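Local coordinates for protein pectate lyase (Bacillus subtilis, PDB 5AMV) that cleaves polygalacturonate by calcium-dependent elimination, releasing oligosaccharides with unsaturated galacturonate residues at their non-reducing ends, at residues T236-Y242 with L268-K274; V288-N292 with H376-D380; E82-Y88 with Q106-R112; G98-P102 with Q168-T172. One frame throughout, in Å; residues are numbered along the deposited sequence.

Contact 1: T236-Y242 with L268-K274; sequences TMSYNYY and LHHNRYK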
# COMPACT_ATOMS: atom_id res chain seq x y z
N THR A 236 -4.93 -10.90 -3.59
CA THR A 236 -5.63 -10.99 -2.33
C THR A 236 -4.76 -10.34 -1.27
O THR A 236 -3.58 -10.70 -1.17
CB THR A 236 -5.92 -12.44 -1.95
OG1 THR A 236 -6.84 -12.98 -2.92
CG2 THR A 236 -6.54 -12.57 -0.54
N MET A 237 -5.31 -9.42 -0.46
CA MET A 237 -4.56 -8.89 0.70
C MET A 237 -5.43 -9.19 1.93
O MET A 237 -6.55 -8.68 2.04
CB MET A 237 -4.34 -7.39 0.58
CG MET A 237 -3.73 -6.95 -0.77
SD MET A 237 -3.25 -5.21 -0.62
CE MET A 237 -2.87 -4.93 -2.36
N SER A 238 -4.90 -10.04 2.82
CA SER A 238 -5.67 -10.55 3.94
C SER A 238 -4.90 -10.42 5.24
O SER A 238 -3.68 -10.56 5.25
CB SER A 238 -6.08 -12.02 3.71
OG SER A 238 -4.95 -12.87 3.46
N TYR A 239 -5.63 -10.16 6.33
CA TYR A 239 -5.04 -10.17 7.68
C TYR A 239 -3.83 -9.26 7.83
O TYR A 239 -2.91 -9.58 8.61
CB TYR A 239 -4.73 -11.62 8.11
CG TYR A 239 -5.97 -12.46 8.33
CD1 TYR A 239 -6.71 -12.33 9.51
CD2 TYR A 239 -6.44 -13.33 7.34
CE1 TYR A 239 -7.87 -13.07 9.72
CE2 TYR A 239 -7.60 -14.07 7.54
CZ TYR A 239 -8.31 -13.93 8.72
OH TYR A 239 -9.47 -14.66 8.92
N ASN A 240 -3.83 -8.12 7.12
CA ASN A 240 -2.75 -7.19 7.33
C ASN A 240 -3.11 -6.11 8.31
O ASN A 240 -4.31 -5.85 8.51
CB ASN A 240 -2.29 -6.56 6.01
CG ASN A 240 -1.90 -7.60 4.98
OD1 ASN A 240 -0.86 -8.27 5.12
ND2 ASN A 240 -2.72 -7.74 3.95
N TYR A 241 -2.10 -5.47 8.90
CA TYR A 241 -2.34 -4.42 9.90
C TYR A 241 -1.69 -3.12 9.42
O TYR A 241 -0.45 -2.98 9.45
CB TYR A 241 -1.79 -4.85 11.28
CG TYR A 241 -2.03 -3.88 12.43
CD1 TYR A 241 -2.96 -2.81 12.35
CD2 TYR A 241 -1.34 -4.06 13.64
CE1 TYR A 241 -3.16 -1.95 13.42
CE2 TYR A 241 -1.54 -3.20 14.71
CZ TYR A 241 -2.47 -2.17 14.59
OH TYR A 241 -2.67 -1.31 15.64
N TYR A 242 -2.52 -2.20 8.93
CA TYR A 242 -2.05 -0.90 8.49
C TYR A 242 -2.27 0.08 9.62
O TYR A 242 -3.40 0.20 10.15
CB TYR A 242 -2.93 -0.47 7.32
CG TYR A 242 -2.91 -1.37 6.10
CD1 TYR A 242 -3.83 -2.41 5.95
CD2 TYR A 242 -2.00 -1.14 5.06
CE1 TYR A 242 -3.82 -3.22 4.79
CE2 TYR A 242 -2.03 -1.91 3.88
CZ TYR A 242 -2.92 -2.92 3.78
OH TYR A 242 -3.03 -3.72 2.67
N LEU A 268 -9.80 -7.60 -0.53
CA LEU A 268 -9.26 -7.19 0.77
C LEU A 268 -10.11 -7.77 1.86
O LEU A 268 -11.29 -7.42 1.97
CB LEU A 268 -9.29 -5.65 0.93
CG LEU A 268 -8.59 -4.85 -0.19
CD1 LEU A 268 -8.63 -3.39 0.16
CD2 LEU A 268 -7.12 -5.26 -0.33
N HIS A 269 -9.53 -8.64 2.68
CA HIS A 269 -10.32 -9.10 3.83
C HIS A 269 -9.54 -9.26 5.11
O HIS A 269 -8.37 -9.55 5.09
CB HIS A 269 -11.14 -10.36 3.45
CG HIS A 269 -10.34 -11.63 3.34
ND1 HIS A 269 -10.05 -12.43 4.43
CD2 HIS A 269 -9.77 -12.25 2.26
CE1 HIS A 269 -9.34 -13.48 4.04
NE2 HIS A 269 -9.16 -13.39 2.73
N HIS A 270 -10.25 -9.11 6.24
CA HIS A 270 -9.69 -9.20 7.59
C HIS A 270 -8.47 -8.32 7.82
O HIS A 270 -7.61 -8.64 8.68
CB HIS A 270 -9.39 -10.67 7.92
CG HIS A 270 -10.61 -11.52 8.04
ND1 HIS A 270 -11.11 -12.26 6.98
CD2 HIS A 270 -11.44 -11.76 9.08
CE1 HIS A 270 -12.19 -12.92 7.37
NE2 HIS A 270 -12.42 -12.62 8.64
N ASN A 271 -8.40 -7.23 7.08
CA ASN A 271 -7.39 -6.23 7.40
C ASN A 271 -7.81 -5.25 8.47
O ASN A 271 -8.99 -4.93 8.64
CB ASN A 271 -7.00 -5.47 6.15
CG ASN A 271 -6.52 -6.38 5.06
OD1 ASN A 271 -5.42 -6.96 5.14
ND2 ASN A 271 -7.35 -6.54 4.00
N ARG A 272 -6.80 -4.77 9.21
CA ARG A 272 -7.01 -3.77 10.25
C ARG A 272 -6.39 -2.45 9.82
O ARG A 272 -5.25 -2.46 9.36
CB ARG A 272 -6.35 -4.27 11.54
CG ARG A 272 -6.56 -3.33 12.74
CD ARG A 272 -5.90 -3.96 13.99
NE ARG A 272 -6.16 -3.11 15.15
CZ ARG A 272 -5.56 -3.26 16.33
NH1 ARG A 272 -4.66 -4.23 16.49
NH2 ARG A 272 -5.87 -2.46 17.34
N TYR A 273 -7.16 -1.35 9.95
CA TYR A 273 -6.66 -0.00 9.60
C TYR A 273 -6.86 0.85 10.83
O TYR A 273 -8.00 1.19 11.18
CB TYR A 273 -7.45 0.61 8.41
CG TYR A 273 -7.43 -0.25 7.14
CD1 TYR A 273 -8.33 -1.29 6.97
CD2 TYR A 273 -6.52 0.02 6.11
CE1 TYR A 273 -8.33 -2.07 5.81
CE2 TYR A 273 -6.54 -0.72 4.94
CZ TYR A 273 -7.41 -1.78 4.82
OH TYR A 273 -7.43 -2.58 3.70
N LYS A 274 -5.77 1.22 11.49
CA LYS A 274 -5.85 1.99 12.73
C LYS A 274 -5.05 3.29 12.55
O LYS A 274 -3.89 3.29 12.16
CB LYS A 274 -5.27 1.20 13.88
CG LYS A 274 -5.31 2.05 15.20
CD LYS A 274 -4.99 1.20 16.40
CE LYS A 274 -5.03 2.06 17.63
NZ LYS A 274 -4.85 1.33 18.93
O HOH W 1 -5.55 -2.39 1.73

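Contact 2: V288-N292 with H376-D380; sequences VHVYN and HGSID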
# COMPACT_ATOMS: atom_id res chain seq x y z
N VAL A 288 -13.32 -4.65 -6.82
CA VAL A 288 -12.56 -4.83 -5.58
C VAL A 288 -13.52 -5.33 -4.52
O VAL A 288 -14.49 -4.65 -4.18
CB VAL A 288 -11.88 -3.53 -5.17
CG1 VAL A 288 -11.08 -3.73 -3.86
CG2 VAL A 288 -10.98 -3.03 -6.29
N HIS A 289 -13.27 -6.54 -4.02
CA HIS A 289 -14.11 -7.13 -2.98
C HIS A 289 -13.51 -6.77 -1.63
O HIS A 289 -12.39 -7.16 -1.35
CB HIS A 289 -14.15 -8.66 -3.14
CG HIS A 289 -15.15 -9.34 -2.26
ND1 HIS A 289 -15.16 -10.70 -2.07
CD2 HIS A 289 -16.20 -8.85 -1.54
CE1 HIS A 289 -16.16 -11.03 -1.27
NE2 HIS A 289 -16.82 -9.93 -0.95
N VAL A 290 -14.25 -6.07 -0.79
CA VAL A 290 -13.80 -5.54 0.48
C VAL A 290 -14.67 -6.15 1.58
O VAL A 290 -15.84 -5.79 1.71
CB VAL A 290 -13.91 -4.01 0.44
CG1 VAL A 290 -13.56 -3.35 1.84
CG2 VAL A 290 -13.05 -3.45 -0.73
N TYR A 291 -14.16 -7.11 2.33
CA TYR A 291 -15.03 -7.70 3.37
C TYR A 291 -14.33 -7.99 4.68
O TYR A 291 -13.14 -8.34 4.72
CB TYR A 291 -15.78 -8.96 2.86
CG TYR A 291 -14.96 -10.24 2.71
CD1 TYR A 291 -14.85 -11.15 3.77
CD2 TYR A 291 -14.35 -10.56 1.50
CE1 TYR A 291 -14.12 -12.33 3.67
CE2 TYR A 291 -13.61 -11.79 1.38
CZ TYR A 291 -13.53 -12.64 2.45
OH TYR A 291 -12.83 -13.84 2.33
N ASN A 292 -15.10 -7.90 5.77
CA ASN A 292 -14.56 -8.24 7.09
C ASN A 292 -13.30 -7.44 7.48
O ASN A 292 -12.42 -7.99 8.16
CB ASN A 292 -14.25 -9.76 7.24
CG ASN A 292 -15.49 -10.64 7.28
OD1 ASN A 292 -15.36 -11.86 7.13
ND2 ASN A 292 -16.68 -10.05 7.50
N HIS A 376 -14.30 -16.35 -2.85
CA HIS A 376 -14.02 -15.86 -1.51
C HIS A 376 -14.19 -16.96 -0.50
O HIS A 376 -14.94 -17.92 -0.73
CB HIS A 376 -14.92 -14.66 -1.15
CG HIS A 376 -16.38 -15.00 -1.11
ND1 HIS A 376 -16.97 -15.64 -0.04
CD2 HIS A 376 -17.37 -14.80 -2.01
CE1 HIS A 376 -18.25 -15.83 -0.29
NE2 HIS A 376 -18.52 -15.31 -1.47
N GLY A 377 -13.55 -16.79 0.66
CA GLY A 377 -13.72 -17.69 1.78
C GLY A 377 -14.94 -17.29 2.59
O GLY A 377 -15.76 -16.45 2.15
N SER A 378 -15.04 -17.85 3.79
CA SER A 378 -16.18 -17.57 4.67
C SER A 378 -16.24 -16.12 5.11
O SER A 378 -15.23 -15.54 5.52
CB SER A 378 -16.11 -18.48 5.89
OG SER A 378 -16.41 -19.81 5.50
N ILE A 379 -17.43 -15.53 5.02
CA ILE A 379 -17.64 -14.15 5.44
C ILE A 379 -18.19 -14.13 6.87
O ILE A 379 -19.31 -14.61 7.12
CB ILE A 379 -18.55 -13.40 4.43
CG1 ILE A 379 -17.92 -13.46 3.03
CG2 ILE A 379 -18.80 -11.94 4.89
CD1 ILE A 379 -18.76 -12.83 1.96
N ASP A 380 -17.41 -13.59 7.81
CA ASP A 380 -17.82 -13.47 9.21
C ASP A 380 -19.00 -12.53 9.29
O ASP A 380 -19.12 -11.57 8.53
CB ASP A 380 -16.71 -12.86 10.08
CG ASP A 380 -15.43 -13.69 10.08
OD1 ASP A 380 -15.46 -14.90 9.76
OD2 ASP A 380 -14.37 -13.10 10.42
O HOH W 2 -11.34 -14.65 0.22
O HOH W 3 -12.76 -15.24 4.57

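Contact 3: E82-Y88 with Q106-R112; sequences EYDLDKY and QEEARAR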
# COMPACT_ATOMS: atom_id res chain seq x y z
N GLU A 82 24.45 19.51 -6.38
CA GLU A 82 23.83 20.78 -6.75
C GLU A 82 22.47 21.04 -6.11
O GLU A 82 21.93 22.13 -6.24
CB GLU A 82 23.66 20.85 -8.26
CG GLU A 82 25.00 21.01 -9.02
CD GLU A 82 24.80 20.87 -10.52
OE1 GLU A 82 24.12 21.74 -11.16
OE2 GLU A 82 25.28 19.87 -11.06
N TYR A 83 21.90 20.04 -5.46
CA TYR A 83 20.56 20.24 -4.90
C TYR A 83 20.63 20.92 -3.53
O TYR A 83 21.50 20.59 -2.72
CB TYR A 83 19.88 18.89 -4.75
CG TYR A 83 18.56 18.96 -4.00
CD1 TYR A 83 17.38 19.41 -4.63
CD2 TYR A 83 18.49 18.56 -2.68
CE1 TYR A 83 16.17 19.45 -3.92
CE2 TYR A 83 17.30 18.56 -1.97
CZ TYR A 83 16.15 19.00 -2.59
OH TYR A 83 14.96 18.99 -1.88
N ASP A 84 19.73 21.88 -3.32
CA ASP A 84 19.58 22.53 -2.03
C ASP A 84 18.12 22.89 -1.88
O ASP A 84 17.51 23.55 -2.75
CB ASP A 84 20.44 23.77 -1.95
CG ASP A 84 20.29 24.50 -0.62
OD1 ASP A 84 20.92 24.05 0.36
OD2 ASP A 84 19.58 25.53 -0.59
N LEU A 85 17.52 22.39 -0.79
CA LEU A 85 16.07 22.59 -0.57
C LEU A 85 15.70 24.09 -0.62
O LEU A 85 14.73 24.47 -1.26
CB LEU A 85 15.58 21.93 0.72
CG LEU A 85 14.10 22.11 1.07
CD1 LEU A 85 13.14 21.62 -0.08
CD2 LEU A 85 13.75 21.46 2.43
N ASP A 86 16.47 24.95 0.06
CA ASP A 86 16.17 26.37 0.02
C ASP A 86 16.20 26.92 -1.40
O ASP A 86 15.28 27.65 -1.78
CB ASP A 86 17.06 27.16 1.00
CG ASP A 86 16.60 27.00 2.47
OD1 ASP A 86 15.38 27.12 2.72
OD2 ASP A 86 17.44 26.71 3.36
N LYS A 87 17.18 26.53 -2.21
CA LYS A 87 17.22 26.98 -3.62
C LYS A 87 16.04 26.41 -4.42
O LYS A 87 15.46 27.10 -5.26
CB LYS A 87 18.55 26.64 -4.29
CG LYS A 87 19.72 27.46 -3.73
CD LYS A 87 21.01 27.04 -4.42
CE LYS A 87 22.23 27.70 -3.73
NZ LYS A 87 23.49 27.29 -4.41
N TYR A 88 15.66 25.17 -4.10
CA TYR A 88 14.55 24.53 -4.81
C TYR A 88 13.27 25.29 -4.49
O TYR A 88 12.48 25.62 -5.39
CB TYR A 88 14.46 23.08 -4.34
CG TYR A 88 13.39 22.29 -5.05
CD1 TYR A 88 12.04 22.30 -4.61
CD2 TYR A 88 13.72 21.51 -6.16
CE1 TYR A 88 11.07 21.52 -5.28
CE2 TYR A 88 12.77 20.74 -6.81
CZ TYR A 88 11.44 20.76 -6.37
OH TYR A 88 10.50 20.00 -7.04
N GLN A 106 17.40 23.08 -10.35
CA GLN A 106 17.06 22.55 -9.04
C GLN A 106 16.21 21.29 -9.10
O GLN A 106 16.46 20.33 -8.34
CB GLN A 106 16.44 23.60 -8.09
CG GLN A 106 17.49 24.51 -7.42
CD GLN A 106 18.54 23.74 -6.63
OE1 GLN A 106 18.22 22.82 -5.88
NE2 GLN A 106 19.81 24.15 -6.78
N GLU A 107 15.25 21.26 -10.02
CA GLU A 107 14.44 20.06 -10.19
C GLU A 107 15.28 18.92 -10.75
O GLU A 107 15.11 17.77 -10.30
CB GLU A 107 13.23 20.36 -11.10
CG GLU A 107 12.45 19.08 -11.46
CD GLU A 107 11.83 18.33 -10.30
OE1 GLU A 107 11.78 18.86 -9.16
OE2 GLU A 107 11.35 17.20 -10.59
N GLU A 108 16.20 19.20 -11.69
CA GLU A 108 17.09 18.16 -12.17
C GLU A 108 17.92 17.59 -11.03
O GLU A 108 18.16 16.39 -10.98
CB GLU A 108 18.02 18.64 -13.29
CG GLU A 108 17.22 18.98 -14.56
CD GLU A 108 18.04 19.68 -15.63
OE1 GLU A 108 19.19 20.08 -15.38
OE2 GLU A 108 17.46 19.81 -16.74
N ALA A 109 18.40 18.46 -10.15
CA ALA A 109 19.28 17.97 -9.08
C ALA A 109 18.47 17.18 -8.05
O ALA A 109 18.95 16.19 -7.50
CB ALA A 109 20.00 19.12 -8.42
N ARG A 110 17.22 17.61 -7.82
CA ARG A 110 16.31 16.84 -6.94
C ARG A 110 16.06 15.45 -7.52
O ARG A 110 16.05 14.42 -6.79
CB ARG A 110 14.97 17.61 -6.74
CG ARG A 110 14.07 16.94 -5.61
CD ARG A 110 12.57 17.19 -5.87
NE ARG A 110 12.19 16.64 -7.18
CZ ARG A 110 12.03 15.34 -7.47
NH1 ARG A 110 12.13 14.39 -6.54
NH2 ARG A 110 11.75 15.00 -8.74
N ALA A 111 15.78 15.39 -8.82
CA ALA A 111 15.49 14.10 -9.44
C ALA A 111 16.70 13.15 -9.32
O ALA A 111 16.53 11.97 -9.03
CB ALA A 111 15.09 14.28 -10.93
N ARG A 112 17.90 13.68 -9.55
CA ARG A 112 19.12 12.86 -9.37
C ARG A 112 19.24 12.35 -7.94
O ARG A 112 19.61 11.16 -7.71
CB ARG A 112 20.39 13.62 -9.81
CG ARG A 112 20.42 13.81 -11.34
CD ARG A 112 21.79 14.40 -11.81
NE ARG A 112 22.18 15.66 -11.16
CZ ARG A 112 21.93 16.88 -11.63
NH1 ARG A 112 21.26 17.04 -12.77
NH2 ARG A 112 22.34 17.94 -10.93
O HOH W 4 21.50 20.81 -11.27

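Contact 4: G98-P102 with Q168-T172; sequences GKKEP and QWDPT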
# COMPACT_ATOMS: atom_id res chain seq x y z
N GLY A 98 4.79 30.20 -11.07
CA GLY A 98 3.48 29.84 -11.60
C GLY A 98 3.20 28.38 -11.28
O GLY A 98 3.83 27.82 -10.37
N LYS A 99 2.25 27.78 -12.01
CA LYS A 99 1.81 26.42 -11.71
C LYS A 99 2.31 25.36 -12.70
O LYS A 99 1.80 24.22 -12.69
CB LYS A 99 0.28 26.37 -11.56
CG LYS A 99 -0.17 26.98 -10.28
CD LYS A 99 -1.70 26.99 -10.16
CE LYS A 99 -2.29 25.59 -10.03
NZ LYS A 99 -3.70 25.64 -9.43
N LYS A 100 3.26 25.69 -13.55
CA LYS A 100 3.88 24.72 -14.46
C LYS A 100 4.76 23.73 -13.68
O LYS A 100 5.23 24.06 -12.58
CB LYS A 100 4.69 25.44 -15.54
CG LYS A 100 5.57 26.61 -15.00
CD LYS A 100 6.31 27.36 -16.13
CE LYS A 100 7.04 28.63 -15.62
NZ LYS A 100 6.13 29.84 -15.50
N GLU A 101 4.99 22.55 -14.25
CA GLU A 101 5.86 21.53 -13.64
C GLU A 101 7.25 22.11 -13.40
O GLU A 101 7.82 22.73 -14.31
CB GLU A 101 5.97 20.31 -14.56
CG GLU A 101 6.83 19.17 -13.99
CD GLU A 101 6.83 17.93 -14.86
OE1 GLU A 101 6.52 18.06 -16.07
OE2 GLU A 101 7.13 16.84 -14.32
N PRO A 102 7.83 21.94 -12.18
CA PRO A 102 9.24 22.35 -12.03
C PRO A 102 10.17 21.74 -13.07
O PRO A 102 10.01 20.57 -13.46
CB PRO A 102 9.61 21.86 -10.61
CG PRO A 102 8.27 22.04 -9.84
CD PRO A 102 7.21 21.60 -10.87
N GLN A 168 8.89 15.63 -4.57
CA GLN A 168 8.73 16.51 -5.71
C GLN A 168 7.57 17.48 -5.50
O GLN A 168 6.50 17.06 -5.08
CB GLN A 168 8.47 15.69 -6.96
CG GLN A 168 8.41 16.51 -8.24
CD GLN A 168 7.95 15.63 -9.41
OE1 GLN A 168 6.94 14.95 -9.31
NE2 GLN A 168 8.71 15.62 -10.48
N TRP A 169 7.77 18.77 -5.79
CA TRP A 169 6.65 19.71 -5.81
C TRP A 169 5.84 19.54 -7.10
O TRP A 169 6.41 19.59 -8.21
CB TRP A 169 7.19 21.15 -5.68
CG TRP A 169 6.12 22.21 -5.83
CD1 TRP A 169 6.13 23.22 -6.75
CD2 TRP A 169 4.93 22.38 -5.04
NE1 TRP A 169 5.01 24.02 -6.58
CE2 TRP A 169 4.25 23.53 -5.55
CE3 TRP A 169 4.38 21.70 -3.94
CZ2 TRP A 169 3.07 24.02 -4.99
CZ3 TRP A 169 3.18 22.19 -3.37
CH2 TRP A 169 2.53 23.34 -3.91
N ASP A 170 4.55 19.32 -6.95
CA ASP A 170 3.63 19.26 -8.10
C ASP A 170 2.53 20.30 -7.90
O ASP A 170 1.57 20.05 -7.18
CB ASP A 170 3.00 17.88 -8.23
CG ASP A 170 2.25 17.71 -9.57
OD1 ASP A 170 2.02 18.73 -10.30
OD2 ASP A 170 1.90 16.55 -9.90
N PRO A 171 2.68 21.48 -8.52
CA PRO A 171 1.74 22.59 -8.23
C PRO A 171 0.33 22.37 -8.81
O PRO A 171 -0.61 23.05 -8.39
CB PRO A 171 2.41 23.80 -8.89
CG PRO A 171 3.21 23.20 -10.01
CD PRO A 171 3.72 21.86 -9.51
N THR A 172 0.19 21.41 -9.72
CA THR A 172 -1.13 21.14 -10.32
C THR A 172 -1.86 19.96 -9.67
O THR A 172 -3.04 19.70 -9.95
CB THR A 172 -1.05 20.95 -11.82
OG1 THR A 172 -0.20 19.85 -12.14
CG2 THR A 172 -0.53 22.21 -12.48
O HOH W 5 5.00 26.22 -8.37
O HOH W 6 -3.39 23.13 -8.24
O HOH W 7 7.96 14.40 -13.23

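Contact 1: T236-Y242 with L268-K274
Tyr239 lies along His270, both at turn residues of left-handed conformation between the strands. With CG anti to its own carbonyl carbon (chi1 -68°), the ring leaves the backbone alongside its partner. Its CB stays 4.2 Å from His270 O, but CD1 and CE1 slide under His270 CB, a CH-pi contact over the ring centre, CE1 to CB 3.4 Å. CZ then meets His270 CG, and OH ends over the middle of the imidazole, whose NE2 is hydrogen-bonded to Asp380 OD2; the ring planes are 8° apart but barely overlap. CE2 touches His269 CE1. Replacing Tyr239 by an alanine would probably uncover the face of His270 and open a gap beside His269.

Next, Asn240 and Asn271 lie side by side with nearly parallel amides, as in the asparagine rows known from pectate lyase parallel beta-helices. Asn271 OD1 takes Asn240 N at 2.8 Å, and Asn271 ND2 bonds Met237 O, 3.0 Å, from above the carbonyl plane. Beyond them the Arg272 guanidinium lies flat on Tyr241, its NE in a salt bridge with Glu296.

Strands 194-197 and 200-202 flank Thr236-Tyr242, strand 287-296 flanks Leu268-Lys274, and helix 382-392 packs on Tyr239, His270 and Arg272.

Contact 2: V288-N292 with H376-D380
Asn292 and Asp380 are joined by two hydrogen bonds, the direct polar link between strand and loop. Asp380 N reaches Asn292 OD1 at 2.8 Å, in the carbonyl plane and on a lone pair, while Asn292 ND2 gives its hydrogen to Asp380 O at 3.1 Å. With both ends used against one residue's backbone, the amide cannot readily flip.

Water supplies the second set of bonds. Tyr291 OH holds two waters, both near the plane of its ring: one accepts from Gly377 N, and the other, 2.6 Å from the hydroxyl, donates to Ser378 O. The phenol thus reaches the backbone of two loop residues through water.

The rest is packing. Ile379 CG1 lies over one face of Tyr291, offset toward the rim, 3.9 Å from CD1. At the edge of the His289 ring, CE1 meets His376 CB at 3.8 Å; the imidazole of His376 is itself turned so that ND1 bonds Gly377 O at 2.6 Å.

The loop His376-Asp380, leading into helix 382-392, thus packs on strand 287-296 of the pectate lyase beta-helix, which runs between parallel strands 266-274 and 317-326; Tyr291 stacks on His269 of the first, and His289 NE2 bonds Gln321 of the second.

Contact 3: E82-Y88 with Q106-R112
Glu107 OE1 is gripped by two groups that come from opposite faces of its carboxylate: Tyr88 OH, at 2.7 Å and nearly along the C-O axis, and Arg110 NE, one helical turn on. Arg110 takes the carboxylate side-on, with NE on OE1 and NH2 on OE2 in a salt bridge, and its NH1 goes on to Phe166 O. Tied down in this way, the carboxylate has little freedom to rotate, and the guanidinium probably favours its charged form.

The contact packs the start of one helix against the side of another. Asp84 stands at the N-cap position of helix 85-92, though the capping bond of its OD2 to Lys87 N rests on one of two conformers and is doubtful, and the turn just before it lies on helix 105-121. Gln106 holds that turn. Its chain folds back at chi2 (-56°), which brings both ends of the amide onto neighbouring backbone groups: OE1 receives Asp84 N at 3.1 Å in a straight bond, 169° at the hydrogen, and NE2 donates to Glu82 O at 3.0 Å.

Beside the amide the packing is apolar. Ala109 CB touches Tyr83 CB at 3.7 Å, and the Tyr83 ring runs alongside Arg110, CE1 against CB and CG; the ring of Phe166 also meets Tyr83, planes at about 85°.

At the solvent end Arg112, whose NE is in a salt bridge with Asp80, also reaches Glu82. That second bridge is long, 3.5 Å from NH2 to OE2. A water also bridges the pair, lying in the guanidinium plane and accepting from Arg112 NH2 while it donates to Glu82 OE1 at 2.8 Å.

Contact 4: G98-P102 with Q168-T172
From Gly98 to Pro102 the chain runs against Trp169, Pro171 and Thr172 without one direct hydrogen bond; waters and apolar surfaces do the work. Gly98 leaves helix 94-97 with positive phi, at backbone angles where a CB would jam against the preceding carbonyl. Its O takes a hydrogen from a water that accepts from Trp169 NE1, 2.8 Å away and in the plane of the indole.

Lys99 follows. Its carbonyl O meets Pro171 CG at 3.2 Å and Thr172 CG2 at 3.1 Å, close-set packing. The side chain bends at chi3 (68°), bringing CE beside Pro171 O, and a water joins NZ to that same oxygen. Lys100 contributes its backbone, O lying 3.4 Å from Pro171 CG. Glu101, in one of its two modelled conformers, shares a water with Gln168 NE2, a link that is therefore doubtful; Gln168 NE2 is also hydrogen-bonded to Glu107 OE2.

Pro102 closes the run. Its CD meets Pro171 CD at 3.8 Å, the two rings reaching toward each other, and also packs on Trp169 O, while CG touches Trp169 CD1. Tyr88, Tyr92 and Glu107 lie against this proline as well. With a glycine in place of Pro102, the ring contacts would go, and a gap would probably open beside Trp169 and Pro171.

Strand 168-170 pairs antiparallel with strand 178-180 in an excursion from the parallel beta-helix. Such long loops build the substrate cleft in pectate lyases; here the chain continues into Asp173 and Gly174, which line the glycan pocket, and the Thr172 side chain is about 9 Å from a bound galacturonate.

How the contacts relate
The contacts form two touching pairs on opposite sides of the chain's centre. Contact 1 and contact 2 share neighbouring strands of the beta-helix: Leu268 N lies 2.8 Å from His289 O, and His270 NE2 lies 2.7 Å from Asp380 OD2, so the loop of contact 2 reaches a turn residue of contact 1. Contacts 3 and 4 alternate along the chain and meet through Gln168 NE2, 3.1 Å from Glu107 OE2, and Trp169 N, 3.2 Å from Tyr88 OH. The centres of contacts 2 and 3 are 46 Å apart. The side chain of Tyr273 in contact 1 is about 8 Å from that of Arg279, the inferred active-site residue; those of Met237 in contact 1 and Gln168 in contact 4 are about 11 Å and 12 Å from the calcium ion.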